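Local coordinates for glycosyl hydrolase family 2, TIM barrel domain protein (Parabacteroides merdae ATCC 43184, PDB 6DXU) that probably hydrolyses beta-glucuronides as a glycoside hydrolase family 2 beta-glucuronidase of a human gut bacterium, at residues D[736-750]-D[814-828]. Sequence-based numbering, arbitrary orientation.
Sequences CQVSLLSEEGDTALV and VKSEGLPTAFLELKS
Val-738 and Cys-736 meet Val-814, Ala-822 and Leu-824 along one edge of a beta sandwich in the C-terminal domain, where the outermost strands of its two sheets come together. Strand 736-744, at the margin of one four-stranded antiparallel sheet, runs 14° from parallel to strand 822-826, at the margin of the other; their axes come within 7.0 Å, and no direct hydrogen bond links the two segments.

Apolar packing carries the contact. The two branches of Val-738 divide the work. With CG1 anti to the backbone N (chi1 -173°), that methyl lies 3.8 Å from Leu-824 CB, while CG2 fits between two neighbours, 3.6 Å from Val-814 CG2 and equally near Ala-822 CB. Replacing Val-738 with an alanine would probably open a gap between the sheets, leaving Val-814 CG2 and Leu-824 CB without their methyl partners. Leu-824 lays CD2 against the face of the Ser-739 to Leu-740 peptide and meets Val-750 CG2 tip to tip at 3.8 Å. Farther along, Leu-826 brings CD2 near both Ala-748 CB and Leu-740 CD1. At the other end, the SG of Cys-736 lies 4.0 Å from Ser-816 CB and also touches Leu-819 CD1; the Ser-816 hydroxyl is taken up by Gln-768 O. Ile-803 of strand 798-804 and Phe-771 of strand 768-775 continue this core around Leu-826 and Val-814.

Polar links at both ends run through water. One water accepts from Cys-736 N and donates to Pro-820 O. Near the type II' turn of the first hairpin, Asp-746 also receives Glu-807 N at OD1 and forms a salt bridge with Lys-804 through OD2, while Ser-828 OG bonds to Gly-808 O. Between these two side chains a second water donates to Asp-746 OD1 at 2.6 Å and to Ser-828 OG at 3.0 Å.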
loop_
_atom_site.group_PDB
_atom_site.type_symbol
_atom_site.label_atom_id
_atom_site.label_comp_id
_atom_site.label_asym_id
_atom_site.label_seq_id
_atom_site.Cartn_x
_atom_site.Cartn_y
_atom_site.Cartn_z
ATOM N N CYS D 736 34.014 29.658 45.584
ATOM C CA CYS D 736 32.828 28.951 46.040
ATOM C C CYS D 736 33.096 28.382 47.420
ATOM O O CYS D 736 34.046 27.616 47.604
ATOM C CB CYS D 736 32.455 27.826 45.078
ATOM S SG CYS D 736 31.841 28.415 43.519
ATOM N N GLN D 737 32.271 28.757 48.381
ATOM C CA GLN D 737 32.343 28.206 49.722
ATOM C C GLN D 737 31.232 27.172 49.852
ATOM O O GLN D 737 30.061 27.480 49.604
ATOM C CB GLN D 737 32.253 29.332 50.753
ATOM C CG GLN D 737 31.928 28.950 52.168
ATOM C CD GLN D 737 31.796 30.192 53.053
ATOM O OE1 GLN D 737 32.310 31.267 52.716
ATOM N NE2 GLN D 737 31.119 30.046 54.189
ATOM N N VAL D 738 31.607 25.937 50.174
ATOM C CA VAL D 738 30.705 24.793 50.129
ATOM C C VAL D 738 30.614 24.210 51.521
ATOM O O VAL D 738 31.643 23.958 52.159
ATOM C CB VAL D 738 31.187 23.725 49.129
ATOM C CG1 VAL D 738 30.138 22.613 48.970
ATOM C CG2 VAL D 738 31.512 24.364 47.794
ATOM N N SER D 739 29.396 23.952 51.977
ATOM C CA SER D 739 29.232 23.490 53.340
ATOM C C SER D 739 28.039 22.555 53.419
ATOM O O SER D 739 27.134 22.591 52.581
ATOM C CB SER D 739 29.050 24.670 54.296
ATOM O OG SER D 739 27.857 25.368 53.990
ATOM N N LEU D 740 28.059 21.708 54.439
ATOM C CA LEU D 740 26.922 20.868 54.777
ATOM C C LEU D 740 25.942 21.700 55.600
ATOM O O LEU D 740 26.252 22.101 56.727
ATOM C CB LEU D 740 27.386 19.630 55.537
ATOM C CG LEU D 740 26.244 18.744 56.031
ATOM C CD1 LEU D 740 25.420 18.240 54.842
ATOM C CD2 LEU D 740 26.769 17.583 56.871
ATOM N N LEU D 741 24.768 21.979 55.034
ATOM C CA LEU D 741 23.812 22.853 55.706
ATOM C C LEU D 741 22.964 22.089 56.714
ATOM O O LEU D 741 22.713 22.587 57.815
ATOM C CB LEU D 741 22.932 23.557 54.669
ATOM C CG LEU D 741 21.916 24.600 55.147
ATOM C CD1 LEU D 741 22.563 25.698 55.970
ATOM C CD2 LEU D 741 21.209 25.199 53.951
ATOM N N SER D 742 22.527 20.882 56.368
ATOM C CA SER D 742 21.699 20.083 57.263
ATOM C C SER D 742 21.638 18.659 56.719
ATOM O O SER D 742 22.098 18.377 55.609
ATOM C CB SER D 742 20.291 20.667 57.411
ATOM O OG SER D 742 19.610 20.659 56.170
ATOM N N GLU D 743 21.040 17.774 57.506
ATOM C CA GLU D 743 20.834 16.389 57.104
ATOM C C GLU D 743 19.456 15.934 57.539
ATOM O O GLU D 743 18.899 16.458 58.503
ATOM C CB GLU D 743 21.814 15.410 57.736
ATOM C CG GLU D 743 23.221 15.879 57.971
ATOM C CD GLU D 743 23.923 14.936 58.938
ATOM O OE1 GLU D 743 24.596 13.998 58.485
ATOM O OE2 GLU D 743 23.736 15.100 60.155
ATOM N N GLU D 744 18.905 14.985 56.788
ATOM C CA GLU D 744 17.622 14.368 57.113
ATOM C C GLU D 744 17.752 12.903 56.715
ATOM O O GLU D 744 17.677 12.572 55.527
ATOM C CB GLU D 744 16.476 15.057 56.382
ATOM N N GLY D 745 17.967 12.036 57.695
ATOM C CA GLY D 745 18.125 10.624 57.388
ATOM C C GLY D 745 19.326 10.387 56.494
ATOM O O GLY D 745 20.456 10.775 56.811
ATOM N N ASP D 746 19.085 9.744 55.354
ATOM C CA ASP D 746 20.150 9.437 54.409
ATOM C C ASP D 746 20.459 10.598 53.468
ATOM O O ASP D 746 21.323 10.460 52.596
ATOM C CB ASP D 746 19.768 8.190 53.602
ATOM C CG ASP D 746 20.934 7.620 52.797
ATOM O OD1 ASP D 746 22.076 7.568 53.308
ATOM O OD2 ASP D 746 20.699 7.224 51.639
ATOM N N THR D 747 19.792 11.735 53.609
ATOM C CA THR D 747 19.980 12.843 52.685
ATOM C C THR D 747 20.743 13.981 53.352
ATOM O O THR D 747 20.545 14.277 54.534
ATOM C CB THR D 747 18.641 13.345 52.144
ATOM O OG1 THR D 747 17.929 14.012 53.188
ATOM C CG2 THR D 747 17.811 12.180 51.652
ATOM N N ALA D 748 21.643 14.591 52.597
ATOM C CA ALA D 748 22.401 15.748 53.039
ATOM C C ALA D 748 22.042 16.931 52.155
ATOM O O ALA D 748 21.854 16.776 50.945
ATOM C CB ALA D 748 23.905 15.486 52.985
ATOM N N LEU D 749 21.911 18.104 52.759
ATOM C CA LEU D 749 21.660 19.337 52.020
ATOM C C LEU D 749 22.939 20.159 51.968
ATOM O O LEU D 749 23.469 20.558 53.010
ATOM C CB LEU D 749 20.517 20.139 52.650
ATOM C CG LEU D 749 20.215 21.480 51.973
ATOM C CD1 LEU D 749 19.832 21.323 50.495
ATOM C CD2 LEU D 749 19.114 22.207 52.741
ATOM N N VAL D 750 23.433 20.398 50.767
ATOM C CA VAL D 750 24.697 21.088 50.543
ATOM C C VAL D 750 24.409 22.500 50.067
ATOM O O VAL D 750 23.499 22.723 49.258
ATOM C CB VAL D 750 25.574 20.328 49.530
ATOM C CG1 VAL D 750 26.745 21.186 49.075
ATOM C CG2 VAL D 750 26.091 19.050 50.157
ATOM N N VAL D 814 32.206 21.326 43.300
ATOM C CA VAL D 814 31.402 22.477 42.911
ATOM C C VAL D 814 32.237 23.317 41.968
ATOM O O VAL D 814 33.320 23.782 42.342
ATOM C CB VAL D 814 30.967 23.304 44.129
ATOM C CG1 VAL D 814 30.260 24.563 43.680
ATOM C CG2 VAL D 814 30.089 22.468 45.026
ATOM N N LYS D 815 31.745 23.508 40.750
ATOM C CA LYS D 815 32.483 24.204 39.709
ATOM C C LYS D 815 31.753 25.475 39.302
ATOM O O LYS D 815 30.527 25.555 39.377
ATOM C CB LYS D 815 32.697 23.315 38.479
ATOM C CG LYS D 815 33.455 22.029 38.773
ATOM C CD LYS D 815 34.107 21.470 37.504
ATOM C CE LYS D 815 33.182 20.535 36.779
ATOM N NZ LYS D 815 33.896 19.672 35.780
ATOM N N SER D 816 32.529 26.478 38.894
ATOM C CA SER D 816 31.993 27.729 38.375
ATOM C C SER D 816 33.070 28.364 37.508
ATOM O O SER D 816 34.237 28.393 37.900
ATOM C CB SER D 816 31.577 28.668 39.513
ATOM O OG SER D 816 30.800 29.745 39.031
ATOM N N GLU D 817 32.670 28.864 36.335
ATOM C CA GLU D 817 33.631 29.241 35.303
ATOM C C GLU D 817 34.580 30.312 35.814
ATOM O O GLU D 817 34.152 31.326 36.376
ATOM C CB GLU D 817 32.910 29.727 34.044
ATOM N N GLY D 818 35.877 30.063 35.648
ATOM C CA GLY D 818 36.897 30.996 36.073
ATOM C C GLY D 818 37.194 30.994 37.554
ATOM O O GLY D 818 38.094 31.722 37.987
ATOM N N LEU D 819 36.481 30.203 38.345
ATOM C CA LEU D 819 36.724 30.115 39.775
ATOM C C LEU D 819 37.350 28.773 40.116
ATOM O O LEU D 819 37.124 27.787 39.406
ATOM C CB LEU D 819 35.430 30.264 40.582
ATOM C CG LEU D 819 34.578 31.500 40.319
ATOM C CD1 LEU D 819 33.457 31.545 41.353
ATOM C CD2 LEU D 819 35.433 32.758 40.373
ATOM N N PRO D 820 38.149 28.696 41.179
ATOM C CA PRO D 820 38.674 27.392 41.600
ATOM C C PRO D 820 37.553 26.450 42.007
ATOM O O PRO D 820 36.609 26.833 42.696
ATOM C CB PRO D 820 39.586 27.734 42.789
ATOM C CG PRO D 820 39.242 29.138 43.172
ATOM C CD PRO D 820 38.730 29.812 41.942
ATOM N N THR D 821 37.684 25.197 41.589
ATOM C CA THR D 821 36.718 24.174 41.962
ATOM C C THR D 821 36.835 23.868 43.446
ATOM O O THR D 821 37.939 23.799 43.989
ATOM C CB THR D 821 36.961 22.927 41.114
ATOM O OG1 THR D 821 36.742 23.265 39.738
ATOM C CG2 THR D 821 36.063 21.765 41.526
ATOM N N ALA D 822 35.694 23.700 44.111
ATOM C CA ALA D 822 35.662 23.450 45.546
ATOM C C ALA D 822 35.113 22.061 45.829
ATOM O O ALA D 822 34.363 21.501 45.026
ATOM C CB ALA D 822 34.818 24.504 46.272
ATOM N N PHE D 823 35.493 21.500 46.981
ATOM C CA PHE D 823 35.166 20.116 47.301
ATOM C C PHE D 823 34.613 20.002 48.711
ATOM O O PHE D 823 34.998 20.751 49.617
ATOM C CB PHE D 823 36.400 19.198 47.142
ATOM C CG PHE D 823 36.978 19.182 45.747
ATOM C CD1 PHE D 823 36.648 18.174 44.856
ATOM C CD2 PHE D 823 37.852 20.171 45.335
ATOM C CE1 PHE D 823 37.185 18.153 43.574
ATOM C CE2 PHE D 823 38.381 20.173 44.059
ATOM C CZ PHE D 823 38.043 19.155 43.172
ATOM N N LEU D 824 33.695 19.055 48.890
ATOM C CA LEU D 824 33.117 18.768 50.193
ATOM C C LEU D 824 32.962 17.267 50.355
ATOM O O LEU D 824 32.361 16.611 49.499
ATOM C CB LEU D 824 31.753 19.449 50.365
ATOM C CG LEU D 824 31.019 19.215 51.683
ATOM C CD1 LEU D 824 31.760 19.888 52.847
ATOM C CD2 LEU D 824 29.577 19.724 51.590
ATOM N N GLU D 825 33.515 16.726 51.438
ATOM C CA GLU D 825 33.316 15.322 51.768
ATOM C C GLU D 825 31.992 15.115 52.490
ATOM O O GLU D 825 31.599 15.919 53.336
ATOM C CB GLU D 825 34.463 14.788 52.631
ATOM C CG GLU D 825 34.677 13.295 52.477
ATOM C CD GLU D 825 35.586 12.711 53.547
ATOM O OE1 GLU D 825 36.153 13.492 54.342
ATOM O OE2 GLU D 825 35.704 11.467 53.616
ATOM N N LEU D 826 31.291 14.042 52.127
ATOM C CA LEU D 826 30.060 13.628 52.795
ATOM C C LEU D 826 30.241 12.220 53.348
ATOM O O LEU D 826 30.437 11.272 52.581
ATOM C CB LEU D 826 28.875 13.670 51.831
ATOM C CG LEU D 826 28.452 15.047 51.326
ATOM C CD1 LEU D 826 27.315 14.896 50.309
ATOM C CD2 LEU D 826 28.034 15.920 52.492
ATOM N N LYS D 827 30.230 12.089 54.668
ATOM C CA LYS D 827 30.320 10.793 55.323
ATOM C C LYS D 827 28.969 10.370 55.884
ATOM O O LYS D 827 28.085 11.192 56.127
ATOM C CB LYS D 827 31.363 10.817 56.443
ATOM C CG LYS D 827 32.783 11.045 55.971
ATOM N N SER D 828 28.790 9.059 56.029
ATOM C CA SER D 828 27.587 8.519 56.654
ATOM C C SER D 828 27.914 7.985 58.044
ATOM O O SER D 828 28.980 7.390 58.235
ATOM C CB SER D 828 26.968 7.401 55.809
ATOM O OG SER D 828 26.267 7.931 54.695
HETATM O O HOH W 1 36.362 28.366 44.787
HETATM O O HOH W 2 23.416 8.369 55.387
#